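Local coordinates for protein putative phosphosugar isomerases (Salmonella typhimurium LT2, PDB 3FKJ) that probably binds phosphorylated sugars or related carbohydrate derivatives through its SIS domains and may act as an isomerase, at residues R29-I34 with L164-Q169; P221-A226 with S244-E249; S270-P275 with V308-C313. All blocks are in the same frame, centred on the assembly; numbering follows the deposited sequence.

Interaction 1: R29-I34 with L164-Q169; sequences RIISDI and LEILAQ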
ATOM      1  N   ARG A  29      28.683  -6.423  -3.173  1.00 35.96           N
ATOM      2  CA  ARG A  29      29.173  -7.782  -2.874  1.00 36.60           C
ATOM      3  C   ARG A  29      28.019  -8.745  -2.670  1.00 35.94           C
ATOM      4  O   ARG A  29      28.050  -9.878  -3.138  1.00 34.81           O
ATOM      5  CB  ARG A  29      30.001  -7.846  -1.599  1.00 37.48           C
ATOM      6  CG  ARG A  29      31.266  -7.039  -1.526  1.00 46.19           C
ATOM      7  CD  ARG A  29      31.919  -7.159  -0.102  1.00 57.67           C
ATOM      8  NE  ARG A  29      30.965  -6.979   1.018  1.00 62.25           N
ATOM      9  CZ  ARG A  29      30.239  -7.953   1.588  1.00 62.40           C
ATOM     10  NH1 ARG A  29      30.321  -9.219   1.169  1.00 63.98           N
ATOM     11  NH2 ARG A  29      29.406  -7.658   2.574  1.00 60.08           N
ATOM     12  N   ILE A  30      26.991  -8.311  -1.949  1.00 35.70           N
ATOM     13  CA  ILE A  30      25.880  -9.229  -1.672  1.00 34.74           C
ATOM     14  C   ILE A  30      25.197  -9.692  -2.966  1.00 35.21           C
ATOM     15  O   ILE A  30      24.952 -10.903  -3.154  1.00 32.91           O
ATOM     16  CB  ILE A  30      24.893  -8.651  -0.640  1.00 33.96           C
ATOM     17  CG1 ILE A  30      25.611  -8.553   0.725  1.00 36.90           C
ATOM     18  CG2 ILE A  30      23.620  -9.535  -0.542  1.00 28.54           C
ATOM     19  CD1 ILE A  30      24.929  -7.705   1.753  1.00 31.71           C
ATOM     20  N   ILE A  31      24.931  -8.746  -3.866  1.00 36.23           N
ATOM     21  CA  ILE A  31      24.187  -9.037  -5.089  1.00 36.40           C
ATOM     22  C   ILE A  31      25.028  -9.843  -6.084  1.00 37.76           C
ATOM     23  O   ILE A  31      24.476 -10.736  -6.751  1.00 38.37           O
ATOM     24  CB  ILE A  31      23.595  -7.745  -5.720  1.00 36.15           C
ATOM     25  CG1 ILE A  31      22.641  -7.049  -4.715  1.00 35.36           C
ATOM     26  CG2 ILE A  31      22.888  -8.034  -7.069  1.00 32.29           C
ATOM     27  CD1 ILE A  31      21.497  -7.940  -4.086  1.00 26.89           C
ATOM     28  N   SER A  32      26.344  -9.570  -6.173  1.00 38.88           N
ATOM     29  CA  SER A  32      27.258 -10.411  -6.983  1.00 39.82           C
ATOM     30  C   SER A  32      27.302 -11.846  -6.472  1.00 37.99           C
ATOM     31  O   SER A  32      27.194 -12.798  -7.267  1.00 37.97           O
ATOM     32  CB  SER A  32      28.701  -9.889  -7.000  1.00 39.73           C
ATOM     33  OG  SER A  32      28.749  -8.485  -7.135  1.00 49.06           O
ATOM     34  N   ASP A  33      27.465 -11.998  -5.156  1.00 36.19           N
ATOM     35  CA  ASP A  33      27.492 -13.324  -4.554  1.00 36.25           C
ATOM     36  C   ASP A  33      26.225 -14.109  -4.868  1.00 35.01           C
ATOM     37  O   ASP A  33      26.275 -15.252  -5.296  1.00 34.38           O
ATOM     38  CB  ASP A  33      27.689 -13.247  -3.046  1.00 36.98           C
ATOM     39  CG  ASP A  33      28.273 -14.534  -2.472  1.00 40.50           C
ATOM     40  OD1 ASP A  33      29.505 -14.722  -2.571  1.00 45.73           O
ATOM     41  OD2 ASP A  33      27.504 -15.358  -1.933  1.00 48.25           O
ATOM     42  N   ILE A  34      25.078 -13.475  -4.685  1.00 36.61           N
ATOM     43  CA  ILE A  34      23.812 -14.122  -4.978  1.00 33.38           C
ATOM     44  C   ILE A  34      23.712 -14.508  -6.459  1.00 33.77           C
ATOM     45  O   ILE A  34      23.301 -15.622  -6.787  1.00 34.40           O
ATOM     46  CB  ILE A  34      22.636 -13.230  -4.597  1.00 30.93           C
ATOM     47  CG1 ILE A  34      22.587 -13.029  -3.070  1.00 33.23           C
ATOM     48  CG2 ILE A  34      21.339 -13.817  -5.164  1.00 25.90           C
ATOM     49  CD1 ILE A  34      21.824 -11.726  -2.629  1.00 29.09           C
ATOM     50  N   LEU A 164      19.533  -0.511  -6.501  1.00 32.68           N
ATOM     51  CA  LEU A 164      20.490  -0.082  -7.522  1.00 33.81           C
ATOM     52  C   LEU A 164      21.315  -1.267  -8.041  1.00 34.72           C
ATOM     53  O   LEU A 164      21.452  -1.455  -9.250  1.00 33.74           O
ATOM     54  CB  LEU A 164      21.457   0.970  -6.955  1.00 35.73           C
ATOM     55  CG  LEU A 164      22.654   1.385  -7.818  1.00 30.63           C
ATOM     56  CD1 LEU A 164      22.142   2.199  -8.998  1.00 29.06           C
ATOM     57  CD2 LEU A 164      23.724   2.149  -6.964  1.00 31.02           C
ATOM     58  N   GLU A 165      21.857  -2.044  -7.108  1.00 32.71           N
ATOM     59  CA  GLU A 165      22.698  -3.195  -7.441  1.00 31.32           C
ATOM     60  C   GLU A 165      21.973  -4.358  -8.081  1.00 31.46           C
ATOM     61  O   GLU A 165      22.496  -4.969  -9.014  1.00 32.17           O
ATOM     62  CB  GLU A 165      23.476  -3.659  -6.202  1.00 31.13           C
ATOM     63  CG  GLU A 165      24.538  -2.665  -5.771  1.00 30.99           C
ATOM     64  CD  GLU A 165      25.633  -2.471  -6.818  1.00 39.95           C
ATOM     65  OE1 GLU A 165      25.948  -3.411  -7.600  1.00 36.51           O
ATOM     66  OE2 GLU A 165      26.194  -1.365  -6.847  1.00 38.51           O
ATOM     67  N   ILE A 166      20.749  -4.631  -7.634  1.00 34.04           N
ATOM     68  CA  ILE A 166      19.930  -5.659  -8.284  1.00 31.74           C
ATOM     69  C   ILE A 166      19.690  -5.298  -9.747  1.00 31.71           C
ATOM     70  O   ILE A 166      19.847  -6.128 -10.611  1.00 30.42           O
ATOM     71  CB  ILE A 166      18.628  -5.959  -7.529  1.00 33.17           C
ATOM     72  CG1 ILE A 166      18.955  -6.594  -6.164  1.00 30.91           C
ATOM     73  CG2 ILE A 166      17.722  -6.895  -8.381  1.00 30.78           C
ATOM     74  CD1 ILE A 166      17.804  -6.534  -5.145  1.00 26.04           C
ATOM     75  N   LEU A 167      19.351  -4.044 -10.010  1.00 32.56           N
ATOM     76  CA  LEU A 167      19.043  -3.593 -11.329  1.00 31.22           C
ATOM     77  C   LEU A 167      20.284  -3.574 -12.160  1.00 31.99           C
ATOM     78  O   LEU A 167      20.286  -4.088 -13.269  1.00 33.53           O
ATOM     79  CB  LEU A 167      18.414  -2.172 -11.311  1.00 30.59           C
ATOM     80  CG  LEU A 167      18.118  -1.519 -12.686  1.00 31.05           C
ATOM     81  CD1 LEU A 167      16.972  -2.152 -13.428  1.00 27.70           C
ATOM     82  CD2 LEU A 167      17.925   0.004 -12.545  1.00 32.42           C
ATOM     83  N   ALA A 168      21.340  -2.955 -11.645  1.00 34.39           N
ATOM     84  CA  ALA A 168      22.570  -2.815 -12.395  1.00 33.53           C
ATOM     85  C   ALA A 168      23.155  -4.178 -12.783  1.00 34.16           C
ATOM     86  O   ALA A 168      23.629  -4.334 -13.902  1.00 32.41           O
ATOM     87  CB  ALA A 168      23.651  -1.975 -11.595  1.00 33.38           C
ATOM     88  N   GLN A 169      23.139  -5.148 -11.870  1.00 31.94           N
ATOM     89  CA  GLN A 169      23.840  -6.419 -12.118  1.00 32.91           C
ATOM     90  C   GLN A 169      22.962  -7.444 -12.862  1.00 33.17           C
ATOM     91  O   GLN A 169      23.430  -8.518 -13.203  1.00 33.07           O
ATOM     92  CB  GLN A 169      24.354  -7.013 -10.797  1.00 31.62           C
ATOM     93  CG  GLN A 169      25.490  -6.213 -10.148  1.00 35.02           C
ATOM     94  CD  GLN A 169      26.023  -6.849  -8.887  1.00 33.32           C
ATOM     95  OE1 GLN A 169      26.260  -8.054  -8.839  1.00 36.13           O
ATOM     96  NE2 GLN A 169      26.221  -6.044  -7.857  1.00 28.00           N
TER

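Interaction 2: P221-A226 with S244-E249; sequences PSFGAA and SIHSGE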
ATOM      1  N   PRO A 221       8.040   8.812  -5.028  1.00 32.44           N
ATOM      2  CA  PRO A 221       9.112   8.327  -4.170  1.00 33.71           C
ATOM      3  C   PRO A 221       8.904   8.676  -2.689  1.00 33.06           C
ATOM      4  O   PRO A 221       9.556   8.096  -1.828  1.00 33.34           O
ATOM      5  CB  PRO A 221      10.341   9.089  -4.705  1.00 34.09           C
ATOM      6  CG  PRO A 221       9.775  10.364  -5.144  1.00 29.49           C
ATOM      7  CD  PRO A 221       8.477   9.995  -5.796  1.00 32.77           C
ATOM      8  N   SER A 222       8.056   9.672  -2.416  1.00 32.04           N
ATOM      9  CA  SER A 222       7.808  10.143  -1.056  1.00 29.84           C
ATOM     10  C   SER A 222       6.635   9.465  -0.312  1.00 30.79           C
ATOM     11  O   SER A 222       6.387   9.788   0.857  1.00 31.03           O
ATOM     12  CB  SER A 222       7.537  11.652  -1.073  1.00 28.86           C
ATOM     13  OG  SER A 222       8.575  12.406  -1.645  1.00 32.17           O
ATOM     14  N   PHE A 223       5.883   8.578  -0.981  1.00 32.40           N
ATOM     15  CA  PHE A 223       4.714   8.026  -0.389  1.00 32.14           C
ATOM     16  C   PHE A 223       5.029   7.137   0.828  1.00 32.02           C
ATOM     17  O   PHE A 223       4.338   7.190   1.843  1.00 29.57           O
ATOM     18  CB  PHE A 223       3.827   7.317  -1.401  1.00 35.09           C
ATOM     19  CG  PHE A 223       2.610   6.734  -0.772  1.00 37.61           C
ATOM     20  CD1 PHE A 223       1.642   7.564  -0.259  1.00 37.72           C
ATOM     21  CD2 PHE A 223       2.479   5.388  -0.591  1.00 48.78           C
ATOM     22  CE1 PHE A 223       0.542   7.065   0.388  1.00 35.88           C
ATOM     23  CE2 PHE A 223       1.361   4.879   0.036  1.00 54.44           C
ATOM     24  CZ  PHE A 223       0.387   5.731   0.514  1.00 45.75           C
ATOM     25  N   GLY A 224       6.120   6.390   0.767  1.00 33.37           N
ATOM     26  CA  GLY A 224       6.536   5.573   1.913  1.00 33.10           C
ATOM     27  C   GLY A 224       6.779   6.421   3.146  1.00 30.82           C
ATOM     28  O   GLY A 224       6.366   6.087   4.251  1.00 30.71           O
ATOM     29  N   ALA A 225       7.494   7.497   2.948  1.00 30.84           N
ATOM     30  CA  ALA A 225       7.772   8.477   4.001  1.00 31.82           C
ATOM     31  C   ALA A 225       6.510   9.055   4.661  1.00 30.94           C
ATOM     32  O   ALA A 225       6.465   9.311   5.867  1.00 31.35           O
ATOM     33  CB  ALA A 225       8.610   9.596   3.440  1.00 31.59           C
ATOM     34  N   ALA A 226       5.482   9.242   3.863  1.00 30.59           N
ATOM     35  CA  ALA A 226       4.251   9.796   4.331  1.00 28.58           C
ATOM     36  C   ALA A 226       3.545   8.769   5.202  1.00 30.20           C
ATOM     37  O   ALA A 226       3.041   9.090   6.272  1.00 28.39           O
ATOM     38  CB  ALA A 226       3.403  10.265   3.157  1.00 26.23           C
ATOM     39  N   SER A 244      -2.570   8.057   6.064  1.00 31.80           N
ATOM     40  CA  SER A 244      -1.836   8.455   4.880  1.00 31.88           C
ATOM     41  C   SER A 244      -2.756   8.316   3.674  1.00 29.56           C
ATOM     42  O   SER A 244      -3.581   7.383   3.590  1.00 31.44           O
ATOM     43  CB  SER A 244      -0.537   7.662   4.730  1.00 33.10           C
ATOM     44  OG  SER A 244      -0.824   6.298   4.654  1.00 32.41           O
ATOM     45  N   ILE A 245      -2.677   9.324   2.818  1.00 29.77           N
ATOM     46  CA  ILE A 245      -3.428   9.474   1.586  1.00 30.47           C
ATOM     47  C   ILE A 245      -2.404   9.745   0.475  1.00 30.96           C
ATOM     48  O   ILE A 245      -1.618  10.719   0.551  1.00 31.98           O
ATOM     49  CB  ILE A 245      -4.384  10.688   1.612  1.00 29.38           C
ATOM     50  CG1 ILE A 245      -5.290  10.635   2.830  1.00 31.85           C
ATOM     51  CG2 ILE A 245      -5.214  10.762   0.294  1.00 27.33           C
ATOM     52  CD1 ILE A 245      -6.055  11.922   3.037  1.00 36.65           C
ATOM     53  N   HIS A 246      -2.413   8.907  -0.550  1.00 28.43           N
ATOM     54  CA  HIS A 246      -1.642   9.173  -1.740  1.00 29.94           C
ATOM     55  C   HIS A 246      -2.243  10.424  -2.430  1.00 32.21           C
ATOM     56  O   HIS A 246      -3.495  10.565  -2.555  1.00 28.57           O
ATOM     57  CB  HIS A 246      -1.621   7.941  -2.641  1.00 31.55           C
ATOM     58  CG  HIS A 246      -0.667   8.044  -3.784  1.00 34.52           C
ATOM     59  ND1 HIS A 246      -0.878   8.892  -4.850  1.00 32.91           N
ATOM     60  CD2 HIS A 246       0.506   7.413  -4.027  1.00 32.52           C
ATOM     61  CE1 HIS A 246       0.131   8.787  -5.695  1.00 39.02           C
ATOM     62  NE2 HIS A 246       0.988   7.907  -5.215  1.00 32.22           N
ATOM     63  N   SER A 247      -1.359  11.345  -2.834  1.00 30.89           N
ATOM     64  CA  SER A 247      -1.777  12.598  -3.448  1.00 28.46           C
ATOM     65  C   SER A 247      -2.776  12.386  -4.599  1.00 28.91           C
ATOM     66  O   SER A 247      -3.727  13.185  -4.764  1.00 31.38           O
ATOM     67  CB  SER A 247      -0.578  13.337  -3.982  1.00 26.10           C
ATOM     68  OG  SER A 247       0.312  13.721  -2.983  1.00 31.56           O
ATOM     69  N   GLY A 248      -2.548  11.322  -5.384  1.00 30.37           N
ATOM     70  CA  GLY A 248      -3.366  10.952  -6.517  1.00 30.88           C
ATOM     71  C   GLY A 248      -4.733  10.472  -6.048  1.00 33.57           C
ATOM     72  O   GLY A 248      -5.767  10.891  -6.588  1.00 33.12           O
ATOM     73  N   GLU A 249      -4.712   9.639  -5.002  1.00 31.82           N
ATOM     74  CA  GLU A 249      -5.926   9.096  -4.343  1.00 32.18           C
ATOM     75  C   GLU A 249      -6.815  10.114  -3.616  1.00 33.84           C
ATOM     76  O   GLU A 249      -8.029   9.922  -3.500  1.00 32.24           O
ATOM     77  CB  GLU A 249      -5.507   7.990  -3.364  1.00 31.58           C
ATOM     78  CG  GLU A 249      -5.063   6.688  -4.059  1.00 33.68           C
ATOM     79  CD  GLU A 249      -6.263   5.921  -4.656  1.00 37.38           C
ATOM     80  OE1 GLU A 249      -7.051   5.384  -3.845  1.00 34.88           O
ATOM     81  OE2 GLU A 249      -6.407   5.836  -5.912  1.00 28.75           O
TER

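Interaction 3: S270-P275 with V308-C313; sequences SGRTRP and VGEYFC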
ATOM      1  N   SER A 270      10.189  16.022  -5.899  1.00 30.97           N
ATOM      2  CA  SER A 270      10.676  16.476  -7.183  1.00 30.89           C
ATOM      3  C   SER A 270      10.267  15.458  -8.237  1.00 30.88           C
ATOM      4  O   SER A 270       9.772  14.363  -7.932  1.00 31.21           O
ATOM      5  CB  SER A 270      12.205  16.593  -7.161  1.00 31.61           C
ATOM      6  OG  SER A 270      12.795  15.301  -7.185  1.00 31.93           O
ATOM      7  N   GLY A 271      10.531  15.793  -9.483  1.00 30.49           N
ATOM      8  CA  GLY A 271      10.396  14.851 -10.536  1.00 30.48           C
ATOM      9  C   GLY A 271       8.967  14.561 -10.915  1.00 33.54           C
ATOM     10  O   GLY A 271       8.082  15.408 -10.786  1.00 34.57           O
ATOM     11  N   ARG A 272       8.745  13.339 -11.386  1.00 34.87           N
ATOM     12  CA  ARG A 272       7.561  13.042 -12.224  1.00 35.10           C
ATOM     13  C   ARG A 272       6.175  13.151 -11.569  1.00 33.59           C
ATOM     14  O   ARG A 272       5.211  13.555 -12.255  1.00 31.52           O
ATOM     15  CB  ARG A 272       7.720  11.680 -12.880  1.00 33.28           C
ATOM     16  CG  ARG A 272       8.810  11.693 -13.960  1.00 33.44           C
ATOM     17  CD  ARG A 272       9.224  10.286 -14.331  1.00 33.44           C
ATOM     18  NE  ARG A 272       9.859   9.565 -13.231  1.00 38.21           N
ATOM     19  CZ  ARG A 272      10.168   8.262 -13.248  1.00 37.10           C
ATOM     20  NH1 ARG A 272       9.918   7.529 -14.304  1.00 37.01           N
ATOM     21  NH2 ARG A 272      10.739   7.679 -12.212  1.00 40.89           N
ATOM     22  N   THR A 273       6.082  12.853 -10.269  1.00 32.26           N
ATOM     23  CA  THR A 273       4.790  12.866  -9.565  1.00 32.35           C
ATOM     24  C   THR A 273       4.464  14.220  -8.926  1.00 30.98           C
ATOM     25  O   THR A 273       3.363  14.430  -8.413  1.00 31.19           O
ATOM     26  CB  THR A 273       4.673  11.680  -8.555  1.00 32.48           C
ATOM     27  OG1 THR A 273       5.526  11.925  -7.420  1.00 35.54           O
ATOM     28  CG2 THR A 273       5.091  10.368  -9.245  1.00 28.50           C
ATOM     29  N   ARG A 274       5.379  15.176  -9.027  1.00 31.89           N
ATOM     30  CA  ARG A 274       5.138  16.515  -8.482  1.00 32.01           C
ATOM     31  C   ARG A 274       3.791  17.138  -8.857  1.00 31.51           C
ATOM     32  O   ARG A 274       3.128  17.739  -8.006  1.00 31.59           O
ATOM     33  CB  ARG A 274       6.260  17.446  -8.902  1.00 32.06           C
ATOM     34  CG  ARG A 274       6.307  18.755  -8.172  1.00 26.49           C
ATOM     35  CD  ARG A 274       7.600  19.437  -8.503  1.00 30.28           C
ATOM     36  NE  ARG A 274       7.666  20.736  -7.849  1.00 31.31           N
ATOM     37  CZ  ARG A 274       8.029  20.953  -6.590  1.00 28.51           C
ATOM     38  NH1 ARG A 274       8.407  19.966  -5.798  1.00 30.55           N
ATOM     39  NH2 ARG A 274       8.006  22.197  -6.116  1.00 31.77           N
ATOM     40  N   PRO A 275       3.380  17.036 -10.128  1.00 32.00           N
ATOM     41  CA  PRO A 275       2.058  17.592 -10.466  1.00 33.13           C
ATOM     42  C   PRO A 275       0.876  17.001  -9.681  1.00 33.26           C
ATOM     43  O   PRO A 275      -0.136  17.681  -9.487  1.00 33.49           O
ATOM     44  CB  PRO A 275       1.929  17.277 -11.971  1.00 32.68           C
ATOM     45  CG  PRO A 275       3.366  17.200 -12.439  1.00 31.91           C
ATOM     46  CD  PRO A 275       4.055  16.489 -11.327  1.00 33.09           C
ATOM     47  N   VAL A 308      18.476  12.008 -11.430  1.00 50.11           N
ATOM     48  CA  VAL A 308      17.912  10.862 -10.679  1.00 46.23           C
ATOM     49  C   VAL A 308      17.593  11.187  -9.223  1.00 44.32           C
ATOM     50  O   VAL A 308      17.335  10.283  -8.422  1.00 41.74           O
ATOM     51  CB  VAL A 308      18.871   9.631 -10.731  1.00 46.09           C
ATOM     52  CG1 VAL A 308      19.208   9.304 -12.209  1.00 42.74           C
ATOM     53  CG2 VAL A 308      20.147   9.861  -9.900  1.00 43.10           C
ATOM     54  N   GLY A 309      17.590  12.477  -8.900  1.00 40.49           N
ATOM     55  CA  GLY A 309      17.314  12.946  -7.551  1.00 39.23           C
ATOM     56  C   GLY A 309      15.890  12.685  -7.068  1.00 36.60           C
ATOM     57  O   GLY A 309      15.630  12.757  -5.895  1.00 35.89           O
ATOM     58  N   GLU A 310      14.974  12.404  -7.983  1.00 35.63           N
ATOM     59  CA  GLU A 310      13.611  12.011  -7.629  1.00 34.95           C
ATOM     60  C   GLU A 310      13.662  10.801  -6.720  1.00 33.37           C
ATOM     61  O   GLU A 310      12.909  10.732  -5.766  1.00 33.86           O
ATOM     62  CB  GLU A 310      12.794  11.708  -8.882  1.00 34.11           C
ATOM     63  CG  GLU A 310      11.424  11.080  -8.636  1.00 41.13           C
ATOM     64  CD  GLU A 310      10.759  10.628  -9.909  1.00 41.76           C
ATOM     65  OE1 GLU A 310      10.846  11.358 -10.916  1.00 34.67           O
ATOM     66  OE2 GLU A 310      10.146   9.547  -9.902  1.00 43.41           O
ATOM     67  N   TYR A 311      14.574   9.863  -6.995  1.00 33.14           N
ATOM     68  CA  TYR A 311      14.647   8.613  -6.225  1.00 31.39           C
ATOM     69  C   TYR A 311      15.092   8.774  -4.762  1.00 32.50           C
ATOM     70  O   TYR A 311      14.941   7.836  -3.979  1.00 29.92           O
ATOM     71  CB  TYR A 311      15.493   7.560  -6.956  1.00 33.85           C
ATOM     72  CG  TYR A 311      14.881   7.108  -8.280  1.00 33.38           C
ATOM     73  CD1 TYR A 311      13.586   6.643  -8.333  1.00 33.30           C
ATOM     74  CD2 TYR A 311      15.582   7.191  -9.464  1.00 32.25           C
ATOM     75  CE1 TYR A 311      13.009   6.283  -9.495  1.00 33.91           C
ATOM     76  CE2 TYR A 311      15.000   6.801 -10.658  1.00 30.75           C
ATOM     77  CZ  TYR A 311      13.705   6.356 -10.669  1.00 32.39           C
ATOM     78  OH  TYR A 311      13.058   5.945 -11.831  1.00 36.54           O
ATOM     79  N   PHE A 312      15.597   9.960  -4.385  1.00 32.54           N
ATOM     80  CA  PHE A 312      16.067  10.224  -3.001  1.00 33.52           C
ATOM     81  C   PHE A 312      15.077  11.019  -2.171  1.00 33.34           C
ATOM     82  O   PHE A 312      15.370  11.328  -1.001  1.00 32.85           O
ATOM     83  CB  PHE A 312      17.386  11.038  -2.995  1.00 35.64           C
ATOM     84  CG  PHE A 312      18.530  10.325  -3.608  1.00 37.03           C
ATOM     85  CD1 PHE A 312      18.657  10.264  -4.987  1.00 37.54           C
ATOM     86  CD2 PHE A 312      19.472   9.676  -2.807  1.00 35.61           C
ATOM     87  CE1 PHE A 312      19.729   9.585  -5.577  1.00 35.22           C
ATOM     88  CE2 PHE A 312      20.516   8.987  -3.386  1.00 35.39           C
ATOM     89  CZ  PHE A 312      20.642   8.937  -4.785  1.00 31.92           C
ATOM     90  N   CYS A 313      13.945  11.400  -2.779  1.00 33.24           N
ATOM     91  CA  CYS A 313      12.944  12.222  -2.085  1.00 33.40           C
ATOM     92  C   CYS A 313      12.440  11.580  -0.795  1.00 31.74           C
ATOM     93  O   CYS A 313      12.323  12.262   0.198  1.00 32.36           O
ATOM     94  CB  CYS A 313      11.763  12.569  -2.986  1.00 33.06           C
ATOM     95  SG  CYS A 313      12.175  13.833  -4.207  1.00 33.21           S
TER

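Interaction 1: R29-I34 with L164-Q169
I31 of helix 22-35 lies against I166 and Q169 of helix 155-170, in a helix-helix pair in the helical layer of the first lobe of this SIS-family fold, the lobe built on the five-stranded parallel sheet. The axes of the two short segments run in broadly the same direction, crossing at -44° with a closest approach of 9.3 Å, and the nearest CA atoms are those of I31 and I166. The branches of I31 divide the work. CG1 stands beside its own backbone N (chi1 -59°), and the further bend at chi2 carries I31 CD1 to 3.5 Å from I166 CG1; the two isoleucine side chains cross at about a right angle. The same I31 CG1 rests on E165 CB, while I31 CG2 turns toward the E165 carbonyl and the end of Q169. Q169, extended beyond CG, reaches across beside this apolar patch and brings its amide alongside I31 and S32, with OE1 at the S32 hydroxyl and NE2 near I31 CB. The amide's rotation is fixed from its own helix: Q169 NE2 donates to E165 OE1 at 2.7 Å, on the anti side of the carboxylate and within 2° of the amide plane. NE2 also bonds to the carbonyl of R28, and the other carboxylate oxygen of E165 is hydrogen-bonded to Y176, so the polar end of the contact is held at several points. S32 OG has two acceptors to choose from, the R28 carbonyl and, on the facing helix, Q169 OE1 at 3.0 Å.

Interaction 2: P221-A226 with S244-E249
The rings of F223 and H246 meet at a slant, centroids 5.2 Å apart and planes inclined by 46°. H246 CD2 sits over one face of the phenyl ring, 3.8 Å above its plane and displaced toward the rim. At the phenyl edge, near the ring plane, comes the backbone of I245, with I245 C 4.0 Å from F223 CE1. That same CE1 lies 3.6 Å from H246 N, so the phenyl ring touches the strand backbone as well as the imidazole. F223 reaches this place with CG anti to its backbone N (chi1 180°), sending the ring out from the first turn of helix 223-238 to the end of strand 241-246. The imidazole has its own fixings: its edge receives G248 N in the ring plane at H246 ND1, 3.0 Å away with a 152° angle at the hydrogen, and NE2 bonds to E78 of the second subunit. Held at both nitrogens, the H246 ring can offer its CD2 to the phenyl at a set tilt. One turn further along the helix, A226 approaches S244, whose CB is 4.1 Å from A226 O, while S244 OG is hydrogen-bonded to H227. No hydrogen bond crosses between 221-226 and 244-249; the contact is van der Waals packing. It joins helix to following strand within the beta-alpha-beta unit 213-218, 223-238, 241-246, the right-handed crossover typical of the Rossmann-like SIS fold, here at the C-terminal end of an outermost strand and at the subunit interface.

Interaction 3: S270-P275 with V308-C313
R272 and E310 form a side-on salt bridge, and the torsions of both side chains explain it. E310 leaves its short 3-10 segment with CG anti to the backbone N (chi1 171°) and stays extended beyond it, which carries the carboxylate out to the turn of 271-274. R272 instead bends at chi3 (-65°), turning the NE/NH2 edge of its guanidinium to the carboxylate, the two planes 41° apart. E310 OE1 lies close to the guanidinium plane and accepts from R272 NE through its syn lone pair at 3.1 Å, and R272 NH2 reaches E310 OE2 at 3.0 Å from above the carboxylate plane. OE1 has a second donor: R272 N bonds to E310 OE1 at 2.9 Å, nearly straight, from the other side of the carboxylate plane than NH2. One carboxylate thus holds both the backbone and the side chain of a single arginine, and Y60 shares a hydrogen bond with OE2. R272 NH2 also makes a weak bond to Y311 OH, whose firmer partner is E65. G271, with positive phi, brings its CA within 3.5 Å of E310 OE1, the backbone passing close by the carboxylate. At the other end, S270 N donates to C313 SG at 3.4 Å, and S270 OG comes as near to the same sulfur. The type I turn G271-R274 leads from strand 263-268 into helix 274-286, and the 3-10 segment 309-312 runs into helix 313-331. Helix 56-65 of the first lobe closes over this junction through Y60, C64 and E65, while H81 of the second subunit packs against R272.

How the interactions relate
Interactions 2 and 3 are neighbours, with centres 13 Å apart and direct packing between them: P221 CG lies 3.2 Å from E310 O, and S222 OG is 3.5 Å from C313 CB. Together they bring loops of the four-stranded sheet's lobe alongside the start of helix 313-331, and both touch the second subunit. Interaction 1 belongs to the other lobe's helical layer; its centre is about 24 Å from that of interaction 3 and about 28 Å from that of interaction 2, without touching either. Helix 56-65 bridges part of this gap, since it meets L167 of interaction 1 and R272, T273 and Y311 of interaction 3.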